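SusD-like carbohydrate binding protein (Bacteroides vulgatus, PDB 3LEW) probably binds carbohydrate at the bacterial outer membrane as a member of the SusD family of nutrient-binding proteins. Local coordinates at residues E163-S169 and N482-H487; Y129-A133 and C148-Y152; S137-K142 and I413-Q417; L409-I413 and Y467-R471. All blocks are in the same frame, centred on the assembly; numbering follows the deposited sequence.

Contact 1: residues E163-S169 and N482-H487; sequences EGKPASS and NLYKDH
The type I beta turn N482-K485, in the loop after helix 474-479, is laid against P166 and A167, just where the chain runs into strand 168-169. A167 N gives its hydrogen to L483 O at 2.8 Å, nearly straight at 162°. That carbonyl takes a second hydrogen from a water, which also donates to A167 O at 2.8 Å and accepts from H487 N. Another water spans A167 O and D486 OD2, sitting 2.6 Å from the carboxylate oxygen. One residue back, P166 turns its CA hydrogen to N482 O, CA and oxygen 3.2 Å apart, and D486 OD2 lies 3.5 Å from P166 CB. Strand 168-169 pairs antiparallel with strand 147-149, S168 bonding to C148 and A149, so the turn is attached to the run entering a small two-stranded sheet. At the end of that strand S169 is the N-cap of helix 170-187. H487 CG stands anti to its own carbonyl carbon (chi1 -57°), which brings the imidazole up to that cap: S169 CB rests over one face, 4.0 Å from the centroid in a CH-pi contact, while A167 O lies in the ring plane, 3.4 Å from H487 CD2.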
loop_
_atom_site.group_PDB
_atom_site.type_symbol
_atom_site.label_atom_id
_atom_site.label_comp_id
_atom_site.label_asym_id
_atom_site.label_seq_id
_atom_site.Cartn_x
_atom_site.Cartn_y
_atom_site.Cartn_z
ATOM N N GLU A 163 -19.820 -21.035 15.265
ATOM C CA GLU A 163 -18.858 -22.090 14.968
ATOM C C GLU A 163 -18.136 -21.471 13.779
ATOM O O GLU A 163 -18.683 -20.573 13.137
ATOM C CB GLU A 163 -19.531 -23.431 14.626
ATOM C CG GLU A 163 -20.199 -23.506 13.266
ATOM C CD GLU A 163 -20.774 -24.887 12.970
ATOM O OE1 GLU A 163 -21.844 -25.232 13.520
ATOM O OE2 GLU A 163 -20.156 -25.636 12.179
ATOM N N GLY A 164 -16.924 -21.901 13.472
ATOM C CA GLY A 164 -16.153 -21.197 12.463
ATOM C C GLY A 164 -16.651 -21.309 11.028
ATOM O O GLY A 164 -17.187 -22.338 10.639
ATOM N N LYS A 165 -16.438 -20.255 10.247
ATOM C CA LYS A 165 -16.592 -20.323 8.774
ATOM C C LYS A 165 -15.274 -20.736 8.041
ATOM O O LYS A 165 -14.258 -20.118 8.254
ATOM C CB LYS A 165 -17.040 -18.976 8.275
ATOM C CG LYS A 165 -17.576 -18.983 6.890
ATOM C CD LYS A 165 -18.643 -17.885 6.676
ATOM C CE LYS A 165 -19.272 -17.963 5.282
ATOM N NZ LYS A 165 -18.264 -18.163 4.156
ATOM N N PRO A 166 -15.326 -21.753 7.155
ATOM C CA PRO A 166 -14.112 -22.116 6.423
ATOM C C PRO A 166 -13.582 -20.965 5.611
ATOM O O PRO A 166 -14.367 -20.192 5.071
ATOM C CB PRO A 166 -14.578 -23.244 5.500
ATOM C CG PRO A 166 -15.790 -23.820 6.168
ATOM C CD PRO A 166 -16.462 -22.609 6.765
ATOM N N ALA A 167 -12.250 -20.840 5.528
ATOM C CA ALA A 167 -11.646 -19.874 4.652
ATOM C C ALA A 167 -12.065 -20.184 3.193
ATOM O O ALA A 167 -12.203 -21.354 2.807
ATOM C CB ALA A 167 -10.114 -19.934 4.779
ATOM N N SER A 168 -12.251 -19.123 2.426
ATOM C CA SER A 168 -12.451 -19.165 0.966
ATOM C C SER A 168 -11.099 -19.111 0.279
ATOM O O SER A 168 -10.117 -18.795 0.919
ATOM C CB SER A 168 -13.297 -17.985 0.521
ATOM O OG SER A 168 -14.591 -18.115 1.062
ATOM N N SER A 169 -11.079 -19.367 -1.028
ATOM C CA SER A 169 -9.843 -19.386 -1.811
ATOM C C SER A 169 -9.495 -17.990 -2.260
ATOM O O SER A 169 -10.338 -17.068 -2.235
ATOM C CB SER A 169 -9.971 -20.206 -3.070
ATOM O OG SER A 169 -10.906 -19.618 -3.975
ATOM N N ASN A 482 -13.339 -24.847 11.736
ATOM C CA ASN A 482 -13.569 -25.228 10.339
ATOM C C ASN A 482 -12.693 -24.494 9.307
ATOM O O ASN A 482 -12.942 -24.567 8.088
ATOM C CB ASN A 482 -15.025 -24.943 10.027
ATOM C CG ASN A 482 -15.986 -25.734 10.932
ATOM O OD1 ASN A 482 -16.842 -25.143 11.588
ATOM N ND2 ASN A 482 -15.813 -27.030 10.999
ATOM N N LEU A 483 -11.695 -23.756 9.803
ATOM C CA LEU A 483 -10.928 -22.832 8.994
ATOM C C LEU A 483 -10.430 -23.428 7.671
ATOM O O LEU A 483 -10.560 -22.797 6.617
ATOM C CB LEU A 483 -9.735 -22.334 9.820
ATOM C CG LEU A 483 -8.828 -21.284 9.221
ATOM C CD1 LEU A 483 -9.589 -20.021 8.834
ATOM C CD2 LEU A 483 -7.689 -21.005 10.243
ATOM N N TYR A 484 -9.852 -24.645 7.734
ATOM C CA TYR A 484 -9.189 -25.258 6.580
ATOM C C TYR A 484 -10.011 -26.395 5.989
ATOM O O TYR A 484 -9.468 -27.280 5.315
ATOM C CB TYR A 484 -7.800 -25.791 6.983
ATOM C CG TYR A 484 -6.865 -24.699 7.428
ATOM C CD1 TYR A 484 -6.499 -23.691 6.554
ATOM C CD2 TYR A 484 -6.380 -24.636 8.740
ATOM C CE1 TYR A 484 -5.644 -22.655 6.953
ATOM C CE2 TYR A 484 -5.520 -23.594 9.160
ATOM C CZ TYR A 484 -5.173 -22.616 8.274
ATOM O OH TYR A 484 -4.312 -21.598 8.674
ATOM N N LYS A 485 -11.307 -26.394 6.260
ATOM C CA LYS A 485 -12.165 -27.456 5.787
ATOM C C LYS A 485 -12.252 -27.561 4.252
ATOM O O LYS A 485 -12.238 -28.694 3.716
ATOM C CB LYS A 485 -13.564 -27.288 6.354
ATOM C CG LYS A 485 -14.464 -28.476 6.119
ATOM C CD LYS A 485 -15.890 -28.155 6.603
ATOM C CE LYS A 485 -16.860 -29.310 6.341
ATOM N NZ LYS A 485 -18.286 -28.896 6.585
ATOM N N ASP A 486 -12.377 -26.431 3.573
ATOM C CA ASP A 486 -12.595 -26.414 2.127
ATOM C C ASP A 486 -11.273 -26.286 1.358
ATOM O O ASP A 486 -11.137 -26.824 0.246
ATOM C CB ASP A 486 -13.548 -25.299 1.728
ATOM C CG ASP A 486 -14.956 -25.513 2.247
ATOM O OD1 ASP A 486 -15.346 -26.662 2.505
ATOM O OD2 ASP A 486 -15.664 -24.517 2.395
ATOM N N HIS A 487 -10.324 -25.548 1.936
ATOM C CA HIS A 487 -9.014 -25.300 1.311
ATOM C C HIS A 487 -7.952 -25.497 2.374
ATOM O O HIS A 487 -7.947 -24.807 3.386
ATOM C CB HIS A 487 -8.981 -23.884 0.749
ATOM C CG HIS A 487 -10.081 -23.624 -0.230
ATOM N ND1 HIS A 487 -10.117 -24.221 -1.479
ATOM C CD2 HIS A 487 -11.228 -22.899 -0.119
ATOM C CE1 HIS A 487 -11.236 -23.860 -2.095
ATOM N NE2 HIS A 487 -11.928 -23.062 -1.292
HETATM O O HOH W 1 -11.332 -23.712 4.083
HETATM O O HOH W 2 -15.006 -22.055 1.809
#

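Contact 2: residues Y129-A133 and C148-Y152; sequences YLHLA and CAPIY
Y129 reaches out from helix 111-135 and makes the polar link of this contact: its OH donates to Y152 O at 2.7 Å. The hydroxyl meets the carbonyl well to one side, with a C=O...donor angle of 117°, and is tilted 25° from the carbonyl plane; seen from the tyrosine, the acceptor lies at the ring edge, in the plane of the ring. N98 ND2 also donates to Y152 O, so two side chains grip that oxygen. Replacing Y129 by a phenylalanine would probably leave Y152 O with one donor fewer, and the C148-Y152 run less firmly tied to the helix.

Next come the apolar touches. I151 CG2 sits 4.0 Å from Y129 CZ, beside the hydroxyl end of the ring, and one turn along the helix L132 CD2 meets A149 CB at 4.2 Å. Here strand 147-149 carries a classic beta bulge, C148 and A149 both facing S168 on the neighbouring antiparallel strand. Both residues of the bulge direct their side chains toward helix 111-135.

The sulfur makes a third kind of contact. C148 SG is swung opposite its backbone N (chi1 -177°), which lays it against the helix backbone, 3.6 Å from L132 O and 3.8 Å from A133 CA. Y91 of helix 81-103 touches both L132 and A149 and bonds through its hydroxyl to P150 O.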
loop_
_atom_site.group_PDB
_atom_site.type_symbol
_atom_site.label_atom_id
_atom_site.label_comp_id
_atom_site.label_asym_id
_atom_site.label_seq_id
_atom_site.Cartn_x
_atom_site.Cartn_y
_atom_site.Cartn_z
ATOM N N TYR A 129 -11.424 -6.809 1.614
ATOM C CA TYR A 129 -11.220 -8.150 0.961
ATOM C C TYR A 129 -10.065 -8.114 -0.060
ATOM O O TYR A 129 -9.362 -9.113 -0.257
ATOM C CB TYR A 129 -12.501 -8.721 0.369
ATOM C CG TYR A 129 -13.425 -9.279 1.430
ATOM C CD1 TYR A 129 -13.011 -10.294 2.281
ATOM C CD2 TYR A 129 -14.709 -8.745 1.626
ATOM C CE1 TYR A 129 -13.823 -10.779 3.296
ATOM C CE2 TYR A 129 -15.550 -9.245 2.635
ATOM C CZ TYR A 129 -15.084 -10.243 3.493
ATOM O OH TYR A 129 -15.866 -10.736 4.526
ATOM N N LEU A 130 -9.837 -6.963 -0.713
ATOM C CA LEU A 130 -8.674 -6.812 -1.597
ATOM C C LEU A 130 -7.367 -6.941 -0.803
ATOM O O LEU A 130 -6.403 -7.576 -1.235
ATOM C CB LEU A 130 -8.695 -5.489 -2.346
ATOM C CG LEU A 130 -7.492 -5.132 -3.214
ATOM C CD1 LEU A 130 -7.316 -6.212 -4.291
ATOM C CD2 LEU A 130 -7.658 -3.752 -3.869
ATOM N N HIS A 131 -7.326 -6.339 0.381
ATOM C CA HIS A 131 -6.185 -6.516 1.280
ATOM C C HIS A 131 -5.904 -7.991 1.599
ATOM O O HIS A 131 -4.763 -8.488 1.467
ATOM C CB HIS A 131 -6.413 -5.768 2.574
ATOM C CG HIS A 131 -5.329 -5.998 3.588
ATOM N ND1 HIS A 131 -4.030 -5.553 3.411
ATOM C CD2 HIS A 131 -5.357 -6.615 4.795
ATOM C CE1 HIS A 131 -3.294 -5.923 4.452
ATOM N NE2 HIS A 131 -4.080 -6.551 5.317
ATOM N N LEU A 132 -6.961 -8.707 1.979
ATOM C CA LEU A 132 -6.831 -10.117 2.316
ATOM C C LEU A 132 -6.368 -10.910 1.103
ATOM O O LEU A 132 -5.373 -11.680 1.197
ATOM C CB LEU A 132 -8.143 -10.657 2.901
ATOM C CG LEU A 132 -8.502 -10.118 4.294
ATOM C CD1 LEU A 132 -10.017 -10.373 4.660
ATOM C CD2 LEU A 132 -7.595 -10.689 5.389
ATOM N N ALA A 133 -7.014 -10.707 -0.054
ATOM C CA ALA A 133 -6.695 -11.463 -1.254
ATOM C C ALA A 133 -5.256 -11.255 -1.729
ATOM O O ALA A 133 -4.607 -12.181 -2.176
ATOM C CB ALA A 133 -7.652 -11.085 -2.390
ATOM N N CYS A 148 -7.224 -18.688 1.386
ATOM C CA CYS A 148 -6.982 -17.264 1.634
ATOM C C CYS A 148 -7.528 -16.865 3.016
ATOM O O CYS A 148 -6.766 -16.804 3.980
ATOM C CB CYS A 148 -7.560 -16.433 0.512
ATOM S SG CYS A 148 -7.244 -14.661 0.691
ATOM N N ALA A 149 -8.840 -16.651 3.132
ATOM C CA ALA A 149 -9.415 -16.095 4.367
ATOM C C ALA A 149 -10.938 -16.291 4.330
ATOM O O ALA A 149 -11.506 -16.427 3.260
ATOM C CB ALA A 149 -9.043 -14.582 4.507
ATOM N N PRO A 150 -11.581 -16.308 5.493
ATOM C CA PRO A 150 -13.047 -16.434 5.541
ATOM C C PRO A 150 -13.733 -15.177 5.039
ATOM O O PRO A 150 -13.206 -14.061 5.223
ATOM C CB PRO A 150 -13.345 -16.664 7.030
ATOM C CG PRO A 150 -12.040 -16.612 7.752
ATOM C CD PRO A 150 -10.941 -16.329 6.829
ATOM N N ILE A 151 -14.889 -15.362 4.416
ATOM C CA ILE A 151 -15.692 -14.255 3.902
ATOM C C ILE A 151 -16.944 -14.144 4.715
ATOM O O ILE A 151 -17.695 -15.112 4.815
ATOM C CB ILE A 151 -16.067 -14.485 2.420
ATOM C CG1 ILE A 151 -14.802 -14.487 1.573
ATOM C CG2 ILE A 151 -17.043 -13.398 1.935
ATOM C CD1 ILE A 151 -15.019 -14.788 0.093
ATOM N N TYR A 152 -17.169 -12.972 5.311
ATOM C CA TYR A 152 -18.424 -12.673 5.994
ATOM C C TYR A 152 -19.111 -11.513 5.315
ATOM O O TYR A 152 -18.468 -10.464 5.013
ATOM C CB TYR A 152 -18.186 -12.280 7.466
ATOM C CG TYR A 152 -17.437 -13.319 8.222
ATOM C CD1 TYR A 152 -18.059 -14.456 8.651
ATOM C CD2 TYR A 152 -16.062 -13.187 8.460
ATOM C CE1 TYR A 152 -17.352 -15.458 9.331
ATOM C CE2 TYR A 152 -15.367 -14.158 9.139
ATOM C CZ TYR A 152 -16.003 -15.294 9.554
ATOM O OH TYR A 152 -15.300 -16.288 10.215
#

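Contact 3: residues S137-K142 and I413-Q417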
loop_
_atom_site.group_PDB
_atom_site.type_symbol
_atom_site.label_atom_id
_atom_site.label_comp_id
_atom_site.label_asym_id
_atom_site.label_seq_id
_atom_site.Cartn_x
_atom_site.Cartn_y
_atom_site.Cartn_z
ATOM N N SER A 137 -2.262 -14.897 0.249
ATOM C CA SER A 137 -2.106 -16.010 -0.669
ATOM C C SER A 137 -1.113 -15.587 -1.756
ATOM O O SER A 137 -0.943 -14.394 -2.051
ATOM C CB SER A 137 -3.417 -16.329 -1.363
ATOM O OG SER A 137 -4.526 -16.565 -0.492
ATOM N N PHE A 138 -0.488 -16.571 -2.370
ATOM C CA PHE A 138 0.276 -16.328 -3.596
ATOM C C PHE A 138 -0.675 -15.935 -4.740
ATOM O O PHE A 138 -1.929 -15.971 -4.600
ATOM C CB PHE A 138 1.134 -17.551 -3.988
ATOM C CG PHE A 138 2.153 -17.917 -2.951
ATOM C CD1 PHE A 138 3.122 -16.993 -2.566
ATOM C CD2 PHE A 138 2.137 -19.164 -2.347
ATOM C CE1 PHE A 138 4.083 -17.315 -1.630
ATOM C CE2 PHE A 138 3.079 -19.500 -1.385
ATOM C CZ PHE A 138 4.073 -18.574 -1.047
ATOM N N ALA A 139 -0.077 -15.473 -5.829
ATOM C CA ALA A 139 -0.828 -14.933 -6.990
ATOM C C ALA A 139 -1.979 -15.851 -7.400
ATOM O O ALA A 139 -1.890 -17.092 -7.318
ATOM C CB ALA A 139 0.102 -14.711 -8.165
ATOM N N ILE A 140 -3.043 -15.225 -7.890
ATOM C CA ILE A 140 -4.221 -15.956 -8.335
ATOM C C ILE A 140 -3.901 -16.955 -9.464
ATOM O O ILE A 140 -4.585 -17.972 -9.601
ATOM C CB ILE A 140 -5.331 -14.927 -8.706
ATOM C CG1 ILE A 140 -6.673 -15.606 -8.803
ATOM C CG2 ILE A 140 -5.000 -14.197 -10.003
ATOM C CD1 ILE A 140 -7.861 -14.638 -9.039
ATOM N N ASP A 141 -2.871 -16.691 -10.272
ATOM C CA ASP A 141 -2.489 -17.617 -11.332
ATOM C C ASP A 141 -1.412 -18.612 -10.905
ATOM O O ASP A 141 -1.092 -19.512 -11.655
ATOM C CB ASP A 141 -2.086 -16.903 -12.638
ATOM C CG ASP A 141 -0.851 -16.035 -12.499
ATOM O OD1 ASP A 141 -0.646 -15.434 -11.431
ATOM O OD2 ASP A 141 -0.100 -15.935 -13.504
ATOM N N LYS A 142 -0.916 -18.486 -9.679
ATOM C CA LYS A 142 0.004 -19.458 -9.107
ATOM C C LYS A 142 -0.837 -20.641 -8.624
ATOM O O LYS A 142 -0.608 -21.770 -9.025
ATOM C CB LYS A 142 0.778 -18.820 -7.973
ATOM C CG LYS A 142 1.892 -19.646 -7.400
ATOM C CD LYS A 142 1.471 -20.597 -6.305
ATOM C CE LYS A 142 2.676 -20.997 -5.407
ATOM N NZ LYS A 142 2.306 -22.193 -4.547
ATOM N N ILE A 413 4.447 -10.473 -4.886
ATOM C CA ILE A 413 3.452 -11.566 -4.776
ATOM C C ILE A 413 2.672 -11.715 -6.100
ATOM O O ILE A 413 2.719 -12.764 -6.728
ATOM C CB ILE A 413 2.489 -11.353 -3.631
ATOM C CG1 ILE A 413 3.172 -11.550 -2.260
ATOM C CG2 ILE A 413 1.345 -12.345 -3.682
ATOM C CD1 ILE A 413 2.309 -11.142 -1.005
ATOM N N ARG A 414 1.980 -10.665 -6.525
ATOM C CA ARG A 414 1.070 -10.833 -7.679
ATOM C C ARG A 414 1.790 -11.135 -8.988
ATOM O O ARG A 414 1.263 -11.823 -9.852
ATOM C CB ARG A 414 0.152 -9.636 -7.812
ATOM C CG ARG A 414 0.827 -8.389 -8.401
ATOM C CD ARG A 414 -0.073 -7.176 -8.355
ATOM N NE ARG A 414 0.646 -6.039 -8.911
ATOM C CZ ARG A 414 0.723 -5.759 -10.214
ATOM N NH1 ARG A 414 0.057 -6.453 -11.095
ATOM N NH2 ARG A 414 1.479 -4.741 -10.623
ATOM N N ASN A 415 3.015 -10.653 -9.142
ATOM C CA ASN A 415 3.777 -10.884 -10.381
ATOM C C ASN A 415 4.684 -12.134 -10.326
ATOM O O ASN A 415 5.387 -12.438 -11.293
ATOM C CB ASN A 415 4.631 -9.659 -10.704
ATOM C CG ASN A 415 3.808 -8.404 -10.933
ATOM O OD1 ASN A 415 2.672 -8.467 -11.365
ATOM N ND2 ASN A 415 4.431 -7.249 -10.713
ATOM N N GLN A 416 4.702 -12.821 -9.179
ATOM C CA GLN A 416 5.588 -13.987 -8.959
ATOM C C GLN A 416 7.043 -13.609 -9.208
ATOM O O GLN A 416 7.810 -14.344 -9.840
ATOM C CB GLN A 416 5.153 -15.207 -9.769
ATOM C CG GLN A 416 3.771 -15.696 -9.400
ATOM C CD GLN A 416 3.411 -16.974 -10.095
ATOM O OE1 GLN A 416 4.063 -18.034 -9.895
ATOM N NE2 GLN A 416 2.405 -16.902 -10.946
ATOM N N GLN A 417 7.429 -12.453 -8.677
ATOM C CA GLN A 417 8.781 -11.991 -8.828
ATOM C C GLN A 417 9.587 -12.339 -7.608
ATOM O O GLN A 417 9.042 -12.838 -6.622
ATOM C CB GLN A 417 8.776 -10.482 -9.102
ATOM C CG GLN A 417 8.369 -10.141 -10.533
ATOM C CD GLN A 417 8.393 -8.656 -10.745
ATOM O OE1 GLN A 417 7.556 -7.929 -10.200
ATOM N NE2 GLN A 417 9.380 -8.181 -11.511
HETATM O O HOH W 3 2.781 -15.220 -5.586
HETATM O O HOH W 4 1.665 -13.939 -11.574
HETATM O O HOH W 5 1.577 -19.237 -12.679
#
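Q416 NE2 has three acceptors around it: two waters, at 3.0 and 3.1 Å, and D141 OD1 in a weak bond of 3.4 Å with an angle of 133°. The amide stands at the C-terminal end of helix 408-414, which closes in a Schellman motif; Q416 takes the positive phi of 56°, and its CB is thereby turned to the S137-K142 loop. One of the two waters also donates to D141 OD1 and to R414 O, tying the loop carboxylate to a carbonyl at the helix end. The other donates to D141 O. The carboxylate and amide planes stand 84° apart, so the two groups do not lie flat against each other. The other amide atom, OE1, accepts from N464 ND2, while K142 lays its CB and CG across the Q416 amide at about a right angle. An alanine in place of Q416 is likely to leave D141 and both waters without this donor and N464 without its acceptor.

Deeper in, a third water takes the hydrogen of A139 N and donates to I413 O at 2.7 Å. A139 CB presses on the same helix end, 3.5 Å from R414 O. Next to it, the CG2 branch of I413 closes on the loop backbone, 3.5 Å from S137 O.

Contact 4: residues L409-I413 and Y467-R471; sequences LIDII and YYLYR
The Y468 ring carries I412 CG2 over one face, a CH-pi contact with the methyl carbon 3.8 Å from the centroid and 18° off the ring normal, nearest to CE2. Y470 is met otherwise: L409 CD2 comes at its ring edge, near the plane, 3.9 Å from CE1. Between the two rings the leucine straddles the backbone. With L409 CG opposite its backbone N (chi1 179°), the two methyls spread around Y468 O, CD1 at 3.5 Å and CD2 at 3.4 Å, and CD1 also reaches Y468 CB at 3.8 Å. I413 adds its longer branch, sliding past the tyrosine so that CD1 meets L469 CD2 at 3.9 Å. Helix 408-414 thus sets three aliphatic side chains into the loop that precedes helix 474-479. Both tyrosine hydroxyls are bonded outside these segments, Y468 OH accepting from V419 N and Y470 OH bonded to N52 of helix 46-54. Inside the contact all the meeting side-chain atoms are carbon, and Y468 O, closed in by L409 and I413, has no hydrogen-bonding partner in the model. The joint therefore probably rests on fitted shape, and the burial of that bare carbonyl is a cost the surrounding apolar packing presumably pays.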
loop_
_atom_site.group_PDB
_atom_site.type_symbol
_atom_site.label_atom_id
_atom_site.label_comp_id
_atom_site.label_asym_id
_atom_site.label_seq_id
_atom_site.Cartn_x
_atom_site.Cartn_y
_atom_site.Cartn_z
ATOM N N LEU A 409 5.825 -5.389 -1.760
ATOM C CA LEU A 409 5.520 -6.826 -1.541
ATOM C C LEU A 409 4.326 -7.250 -2.365
ATOM O O LEU A 409 4.251 -8.380 -2.823
ATOM C CB LEU A 409 5.220 -7.084 -0.072
ATOM C CG LEU A 409 4.866 -8.531 0.338
ATOM C CD1 LEU A 409 6.079 -9.501 0.175
ATOM C CD2 LEU A 409 4.330 -8.543 1.813
ATOM N N ILE A 410 3.354 -6.347 -2.525
ATOM C CA ILE A 410 2.116 -6.690 -3.251
ATOM C C ILE A 410 2.421 -7.019 -4.698
ATOM O O ILE A 410 1.939 -7.997 -5.249
ATOM C CB ILE A 410 1.107 -5.491 -3.219
ATOM C CG1 ILE A 410 0.749 -5.132 -1.758
ATOM C CG2 ILE A 410 -0.081 -5.763 -4.160
ATOM C CD1 ILE A 410 0.241 -6.265 -0.903
ATOM N N ASP A 411 3.360 -6.287 -5.265
ATOM C CA ASP A 411 3.835 -6.542 -6.628
ATOM C C ASP A 411 4.670 -7.801 -6.731
ATOM O O ASP A 411 4.503 -8.561 -7.673
ATOM C CB ASP A 411 4.620 -5.366 -7.161
ATOM C CG ASP A 411 3.735 -4.177 -7.522
ATOM O OD1 ASP A 411 2.468 -4.272 -7.576
ATOM O OD2 ASP A 411 4.321 -3.092 -7.753
ATOM N N ILE A 412 5.557 -8.036 -5.754
ATOM C CA ILE A 412 6.372 -9.263 -5.694
ATOM C C ILE A 412 5.467 -10.518 -5.701
ATOM O O ILE A 412 5.692 -11.496 -6.448
ATOM C CB ILE A 412 7.309 -9.211 -4.456
ATOM C CG1 ILE A 412 8.478 -8.259 -4.798
ATOM C CG2 ILE A 412 7.868 -10.621 -4.068
ATOM C CD1 ILE A 412 9.325 -7.808 -3.614
ATOM N N ILE A 413 4.447 -10.473 -4.886
ATOM C CA ILE A 413 3.452 -11.566 -4.776
ATOM C C ILE A 413 2.672 -11.715 -6.100
ATOM O O ILE A 413 2.719 -12.764 -6.728
ATOM C CB ILE A 413 2.489 -11.353 -3.631
ATOM C CG1 ILE A 413 3.172 -11.550 -2.260
ATOM C CG2 ILE A 413 1.345 -12.345 -3.682
ATOM C CD1 ILE A 413 2.309 -11.142 -1.005
ATOM N N TYR A 467 8.027 -16.660 3.052
ATOM C CA TYR A 467 8.359 -15.436 3.767
ATOM C C TYR A 467 7.616 -14.184 3.261
ATOM O O TYR A 467 7.656 -13.136 3.911
ATOM C CB TYR A 467 9.875 -15.210 3.780
ATOM C CG TYR A 467 10.615 -16.223 4.615
ATOM C CD1 TYR A 467 10.605 -16.130 6.008
ATOM C CD2 TYR A 467 11.350 -17.280 4.026
ATOM C CE1 TYR A 467 11.265 -17.058 6.798
ATOM C CE2 TYR A 467 12.016 -18.203 4.812
ATOM C CZ TYR A 467 11.964 -18.088 6.197
ATOM O OH TYR A 467 12.658 -18.955 6.999
ATOM N N TYR A 468 6.960 -14.290 2.099
ATOM C CA TYR A 468 6.228 -13.165 1.540
ATOM C C TYR A 468 4.812 -13.017 2.083
ATOM O O TYR A 468 4.246 -11.966 1.949
ATOM C CB TYR A 468 6.144 -13.276 0.019
ATOM C CG TYR A 468 7.462 -13.274 -0.735
ATOM C CD1 TYR A 468 8.586 -12.587 -0.247
ATOM C CD2 TYR A 468 7.547 -13.818 -2.020
ATOM C CE1 TYR A 468 9.779 -12.582 -0.953
ATOM C CE2 TYR A 468 8.774 -13.847 -2.736
ATOM C CZ TYR A 468 9.872 -13.174 -2.214
ATOM O OH TYR A 468 11.089 -13.146 -2.902
ATOM N N LEU A 469 4.209 -14.087 2.606
ATOM C CA LEU A 469 2.761 -14.000 2.893
ATOM C C LEU A 469 2.381 -13.594 4.296
ATOM O O LEU A 469 3.002 -14.047 5.289
ATOM C CB LEU A 469 2.074 -15.319 2.565
ATOM C CG LEU A 469 2.209 -15.866 1.161
ATOM C CD1 LEU A 469 1.349 -17.197 1.058
ATOM C CD2 LEU A 469 1.789 -14.840 0.162
ATOM N N TYR A 470 1.330 -12.777 4.400
ATOM C CA TYR A 470 0.676 -12.575 5.702
ATOM C C TYR A 470 -0.035 -13.892 6.061
ATOM O O TYR A 470 -0.343 -14.714 5.169
ATOM C CB TYR A 470 -0.331 -11.445 5.665
ATOM C CG TYR A 470 0.259 -10.028 5.628
ATOM C CD1 TYR A 470 1.059 -9.592 4.580
ATOM C CD2 TYR A 470 -0.107 -9.102 6.593
ATOM C CE1 TYR A 470 1.544 -8.232 4.514
ATOM C CE2 TYR A 470 0.367 -7.790 6.553
ATOM C CZ TYR A 470 1.198 -7.370 5.522
ATOM O OH TYR A 470 1.606 -6.034 5.517
ATOM N N ARG A 471 -0.172 -14.138 7.352
ATOM C CA ARG A 471 -0.693 -15.396 7.891
ATOM C C ARG A 471 -1.930 -15.243 8.757
ATOM O O ARG A 471 -2.056 -14.365 9.586
ATOM C CB ARG A 471 0.408 -16.051 8.728
ATOM C CG ARG A 471 1.674 -16.316 7.916
ATOM C CD ARG A 471 2.726 -17.047 8.720
ATOM N NE ARG A 471 2.305 -18.402 9.074
ATOM C CZ ARG A 471 3.069 -19.304 9.677
ATOM N NH1 ARG A 471 4.324 -19.012 10.025
ATOM N NH2 ARG A 471 2.570 -20.528 9.938
#

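In the fold
Contacts 2, 3 and 4 are buried, whereas contact 1 lies partly exposed, its centre about 27 Å from that of the chain. Contacts 1 and 2 meet in the small sheet: S168 of one pairs with C148 and A149 of the other. Contacts 3 and 4 both use helix 408-414 and share I413, its CG2 serving one and its CG1-CD1 branch the other, while F138 packs on L469 between them. The chemistry follows place: waters bridge the backbones in contact 1 and the helix end in contact 3, contact 2 adds a tyrosine-carbonyl bond to apolar packing, and contact 4, deepest of all with its centre about 12 Å from that of the chain, is built from aliphatic groups and tyrosine rings.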